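Local coordinates for type III chaperone protein ShcA (Pseudomonas syringae pv. tomato, PDB 4G6T) that probably acts as a type III secretion chaperone of the CesT family that binds a partner effector protein before its export, at residues R18-Q23 and T110-M115; Y95-S100 and L119-G124. All coordinates share one frame; numbering follows the deposited sequence.

Contact 1 (R18-Q23 and T110-M115); sequences RSLEMQ and TLKREM
No flat group takes part where Ser19 and Leu20 meet Lys112; the touching parts are a hydroxyl, a methyl and a lysine chain. The Lys112 ammonium donates a hydrogen bond to the Ser19 hydroxyl, with NZ 2.7 Å from OG. The straight Lys112 side chain reaches across between the backbones, the nearest CA atoms (Leu20 and Lys112) being 9.7 Å apart. Ser19 OG is turned anti to its own backbone N (chi1 -163°), which brings it to the lysine end. Leu20 touches the aliphatic part of the lysine: CD1 lies 3.9 Å from Lys112 CE, and the two chains run past each other in opposite directions. Phe16 also touches Lys112. Apolar side chains of a chain of another protein pack on Leu20 and Lys112, the two residues flanking the bond, and that chain makes backbone hydrogen bonds with Leu20 and Gln23. Glu21 leaves helix 8-19 with positive phi (47°). The arrangement is a Schellman motif closing helix 8-19, with Ser19 of its last turn bridged to the long helix 108-127 of a CesT-type chaperone fold.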
# COMPACT_ATOMS: atom_id res chain seq x y z
N ARG A 18 -10.35 11.66 2.95
CA ARG A 18 -11.53 12.56 2.89
C ARG A 18 -12.39 12.26 1.69
O ARG A 18 -13.63 12.32 1.74
CB ARG A 18 -11.07 14.02 2.83
CG ARG A 18 -10.61 14.59 4.15
CD ARG A 18 -10.08 16.01 3.96
NE ARG A 18 -9.50 16.52 5.19
CZ ARG A 18 -9.14 17.78 5.42
NH1 ARG A 18 -9.27 18.76 4.51
NH2 ARG A 18 -8.64 18.08 6.60
N SER A 19 -11.74 11.93 0.58
CA SER A 19 -12.44 11.57 -0.65
C SER A 19 -13.23 10.25 -0.44
O SER A 19 -14.34 10.12 -0.94
CB SER A 19 -11.46 11.37 -1.80
OG SER A 19 -12.14 11.41 -3.03
N LEU A 20 -12.60 9.31 0.24
CA LEU A 20 -13.15 7.96 0.52
C LEU A 20 -14.25 8.06 1.59
O LEU A 20 -14.89 7.05 1.94
CB LEU A 20 -12.03 7.01 0.97
CG LEU A 20 -11.47 6.10 -0.15
CD1 LEU A 20 -11.02 6.86 -1.39
CD2 LEU A 20 -10.34 5.29 0.49
N GLU A 21 -14.44 9.27 2.13
CA GLU A 21 -15.31 9.59 3.27
C GLU A 21 -15.13 8.65 4.45
O GLU A 21 -16.07 8.00 4.88
CB GLU A 21 -16.78 9.63 2.82
CG GLU A 21 -17.03 10.66 1.73
CD GLU A 21 -18.45 10.63 1.18
OE1 GLU A 21 -19.17 9.62 1.38
OE2 GLU A 21 -18.84 11.62 0.55
N MET A 22 -13.92 8.56 4.97
CA MET A 22 -13.60 7.62 6.01
C MET A 22 -12.70 8.20 7.06
O MET A 22 -11.99 9.22 6.86
CB MET A 22 -12.97 6.32 5.44
CG MET A 22 -11.54 6.53 4.96
SD MET A 22 -10.81 5.10 4.09
CE MET A 22 -10.32 4.08 5.43
N GLN A 23 -12.68 7.53 8.18
CA GLN A 23 -11.77 7.85 9.22
C GLN A 23 -10.37 7.92 8.60
O GLN A 23 -10.03 7.03 7.85
CB GLN A 23 -11.81 6.70 10.18
CG GLN A 23 -10.81 6.76 11.29
CD GLN A 23 -10.89 5.50 12.13
OE1 GLN A 23 -11.97 4.93 12.34
NE2 GLN A 23 -9.74 5.03 12.60
N THR A 110 -4.84 10.15 -9.21
CA THR A 110 -3.75 9.22 -9.64
C THR A 110 -3.60 8.10 -8.67
O THR A 110 -3.48 6.92 -9.06
CB THR A 110 -2.41 9.94 -9.89
OG1 THR A 110 -2.61 10.81 -11.01
CG2 THR A 110 -1.32 8.97 -10.21
N LEU A 111 -3.59 8.38 -7.37
CA LEU A 111 -3.51 7.34 -6.40
C LEU A 111 -4.69 6.36 -6.54
O LEU A 111 -4.53 5.13 -6.43
CB LEU A 111 -3.40 7.92 -4.97
CG LEU A 111 -3.37 6.95 -3.80
CD1 LEU A 111 -2.24 5.94 -3.85
CD2 LEU A 111 -3.26 7.70 -2.48
N LYS A 112 -5.90 6.90 -6.68
CA LYS A 112 -7.12 6.06 -6.86
C LYS A 112 -6.96 5.15 -8.08
O LYS A 112 -7.16 3.92 -7.96
CB LYS A 112 -8.38 6.91 -7.01
CG LYS A 112 -8.79 7.59 -5.72
CD LYS A 112 -10.07 8.37 -5.95
CE LYS A 112 -10.53 8.92 -4.63
NZ LYS A 112 -11.88 9.45 -4.85
N ARG A 113 -6.57 5.74 -9.20
CA ARG A 113 -6.43 5.00 -10.47
C ARG A 113 -5.37 3.91 -10.34
O ARG A 113 -5.57 2.72 -10.77
CB ARG A 113 -6.06 5.94 -11.59
CG ARG A 113 -5.98 5.29 -12.96
CD ARG A 113 -5.75 6.29 -14.09
NE ARG A 113 -4.53 7.09 -13.90
CZ ARG A 113 -4.50 8.36 -13.48
NH1 ARG A 113 -5.60 9.05 -13.15
NH2 ARG A 113 -3.34 8.95 -13.38
N GLU A 114 -4.24 4.22 -9.76
CA GLU A 114 -3.19 3.27 -9.62
C GLU A 114 -3.51 2.16 -8.61
O GLU A 114 -3.12 1.01 -8.82
CB GLU A 114 -1.85 3.91 -9.28
CG GLU A 114 -1.38 4.85 -10.39
CD GLU A 114 -0.81 4.12 -11.59
OE1 GLU A 114 -0.67 2.86 -11.63
OE2 GLU A 114 -0.53 4.87 -12.56
N MET A 115 -4.24 2.48 -7.54
CA MET A 115 -4.64 1.43 -6.61
C MET A 115 -5.61 0.49 -7.30
O MET A 115 -5.45 -0.70 -7.14
CB MET A 115 -5.29 2.11 -5.42
CG MET A 115 -4.27 2.55 -4.45
SD MET A 115 -4.99 3.30 -2.96
CE MET A 115 -6.12 1.88 -2.65

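Contact 2 (Y95-S100 and L119-G124); sequences YHAYQS and LEWMRG
Ala97 CB of strand 95-102 touches both Trp121 and Met122 of the helix. The methyl lies at the edge of the Trp121 indole, near the ring plane. CB is 3.6 Å from Trp121 CD1 and 3.9 Å from Trp121 NE1, so the five-membered ring presents its edge to the strand. Met122 reaches the same methyl, with CG 4.0 Å from Ala97 CB. The contact is apolar and small in area. The alanine side chain is short, and the backbones come close, with the CA atoms of Ala97 and Met122 6.9 Å apart.

The torsions put the two helix side chains on the methyl. Trp121 CG is anti to the backbone N (chi1 172°), whereas Met122 CG lies anti to its carbonyl carbon (chi1 -71°). The indole N-H is bonded to the carbonyl oxygen of Gly85, which fixes how the ring is rotated. Trp125 meets the Trp121 ring edge-to-face, and Pro84 and Leu86 touch it too.

Further out on the same helix, Arg123 grips Glu120 side-on in a salt bridge, with NE 2.9 Å from OE1 and NH2 2.9 Å from OE2. Glu120 OE2 has a second partner, an aromatic side chain of another protein chain. On the strand, the Gln99 OE1 lone pair accepts the backbone N-H of Ser100.

Ala97 is bonded through its backbone to Gly58 of strand 53-59, and Tyr98 to Gly85 of strand 85-88. Strand 95-102 thus runs between those two, antiparallel to both. Helix 108-127 lies across this sheet, and Met122 and Leu119 carry it on to Phe41 of strand 41-48.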
# COMPACT_ATOMS: atom_id res chain seq x y z
N TYR A 95 4.99 -13.81 -3.35
CA TYR A 95 4.97 -12.95 -4.55
C TYR A 95 4.28 -11.64 -4.18
O TYR A 95 3.19 -11.60 -3.57
CB TYR A 95 4.30 -13.59 -5.71
CG TYR A 95 5.03 -14.80 -6.24
CD1 TYR A 95 6.21 -14.66 -6.93
CD2 TYR A 95 4.54 -16.05 -6.03
CE1 TYR A 95 6.89 -15.75 -7.43
CE2 TYR A 95 5.21 -17.16 -6.56
CZ TYR A 95 6.38 -16.99 -7.25
OH TYR A 95 7.05 -18.10 -7.76
N HIS A 96 4.91 -10.56 -4.63
CA HIS A 96 4.44 -9.19 -4.42
C HIS A 96 4.12 -8.52 -5.71
O HIS A 96 4.98 -8.56 -6.62
CB HIS A 96 5.44 -8.35 -3.67
CG HIS A 96 5.70 -8.82 -2.26
ND1 HIS A 96 5.52 -8.04 -1.14
CD2 HIS A 96 6.09 -10.04 -1.82
CE1 HIS A 96 5.79 -8.78 -0.03
NE2 HIS A 96 6.17 -9.99 -0.43
N ALA A 97 2.99 -7.82 -5.80
CA ALA A 97 2.67 -6.91 -6.89
C ALA A 97 3.02 -5.48 -6.40
O ALA A 97 3.03 -5.20 -5.21
CB ALA A 97 1.23 -6.99 -7.27
N TYR A 98 3.44 -4.62 -7.33
CA TYR A 98 3.88 -3.29 -6.91
C TYR A 98 3.64 -2.26 -8.00
O TYR A 98 3.60 -2.57 -9.25
CB TYR A 98 5.34 -3.27 -6.45
CG TYR A 98 6.27 -3.57 -7.62
CD1 TYR A 98 6.81 -2.51 -8.34
CD2 TYR A 98 6.65 -4.84 -7.90
CE1 TYR A 98 7.72 -2.75 -9.36
CE2 TYR A 98 7.53 -5.09 -8.98
CZ TYR A 98 8.04 -4.01 -9.70
OH TYR A 98 8.85 -4.22 -10.80
N GLN A 99 3.45 -1.01 -7.59
CA GLN A 99 3.45 0.14 -8.51
C GLN A 99 4.13 1.26 -7.76
O GLN A 99 3.98 1.39 -6.55
CB GLN A 99 2.06 0.53 -8.92
CG GLN A 99 1.91 1.79 -9.79
CD GLN A 99 2.65 1.70 -11.11
OE1 GLN A 99 3.86 1.54 -11.15
NE2 GLN A 99 1.90 1.64 -12.15
N SER A 100 4.93 2.05 -8.44
CA SER A 100 5.57 3.21 -7.84
C SER A 100 5.03 4.44 -8.48
O SER A 100 4.82 4.51 -9.70
CB SER A 100 7.09 3.18 -8.00
OG SER A 100 7.66 4.38 -7.52
N LEU A 119 -5.08 -3.52 -7.91
CA LEU A 119 -6.05 -4.50 -7.45
C LEU A 119 -6.50 -5.40 -8.56
O LEU A 119 -6.66 -6.62 -8.29
CB LEU A 119 -7.25 -3.79 -6.77
CG LEU A 119 -6.87 -3.20 -5.41
CD1 LEU A 119 -7.86 -2.07 -5.01
CD2 LEU A 119 -6.67 -4.18 -4.28
N GLU A 120 -6.79 -4.83 -9.71
CA GLU A 120 -7.27 -5.67 -10.82
C GLU A 120 -6.15 -6.60 -11.32
O GLU A 120 -6.43 -7.77 -11.70
CB GLU A 120 -7.92 -4.88 -11.87
CG GLU A 120 -9.23 -4.15 -11.40
CD GLU A 120 -10.17 -5.04 -10.54
OE1 GLU A 120 -10.63 -6.07 -11.05
OE2 GLU A 120 -10.38 -4.78 -9.33
N TRP A 121 -4.90 -6.15 -11.29
CA TRP A 121 -3.74 -7.00 -11.58
C TRP A 121 -3.64 -8.15 -10.62
O TRP A 121 -3.50 -9.32 -11.02
CB TRP A 121 -2.48 -6.09 -11.53
CG TRP A 121 -1.10 -6.70 -11.61
CD1 TRP A 121 -0.16 -6.81 -10.61
CD2 TRP A 121 -0.43 -7.16 -12.80
NE1 TRP A 121 1.04 -7.27 -11.13
CE2 TRP A 121 0.89 -7.47 -12.43
CE3 TRP A 121 -0.82 -7.26 -14.12
CZ2 TRP A 121 1.82 -7.96 -13.39
CZ3 TRP A 121 0.10 -7.75 -15.05
CH2 TRP A 121 1.37 -8.11 -14.65
N MET A 122 -3.78 -7.89 -9.31
CA MET A 122 -3.83 -8.90 -8.26
C MET A 122 -4.97 -9.88 -8.54
O MET A 122 -4.77 -11.08 -8.42
CB MET A 122 -3.98 -8.21 -6.92
CG MET A 122 -2.69 -7.49 -6.52
SD MET A 122 -2.90 -6.28 -5.22
CE MET A 122 -3.28 -7.42 -3.82
N ARG A 123 -6.11 -9.36 -8.89
CA ARG A 123 -7.29 -10.21 -9.13
C ARG A 123 -6.97 -11.18 -10.27
O ARG A 123 -7.24 -12.38 -10.15
CB ARG A 123 -8.52 -9.38 -9.42
CG ARG A 123 -9.78 -10.24 -9.49
CD ARG A 123 -11.02 -9.47 -9.89
NE ARG A 123 -11.12 -8.19 -9.19
CZ ARG A 123 -11.47 -7.99 -7.92
NH1 ARG A 123 -11.78 -8.99 -7.10
NH2 ARG A 123 -11.48 -6.75 -7.46
N GLY A 124 -6.40 -10.65 -11.33
CA GLY A 124 -6.10 -11.49 -12.53
C GLY A 124 -5.16 -12.59 -12.16
O GLY A 124 -5.36 -13.78 -12.57

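In the fold
Contacts 1 and 2 share helix 108-127, one near its start and the other nearer its end. Their centres are about 17 Å apart. Contact 1 ties the helix to the end of helix 8-19, and contact 2 seats it on the sheet. They touch directly through a probable hydrogen bond, Glu114 OE1 to Gln99 NE2 at 2.9 Å, which joins the 110-115 segment to the 95-100 segment. Along the chain the four segments alternate. The chain of another protein packs on residues of both contacts, including some on helix 108-127. This is consistent with a chaperone holding a bound effector.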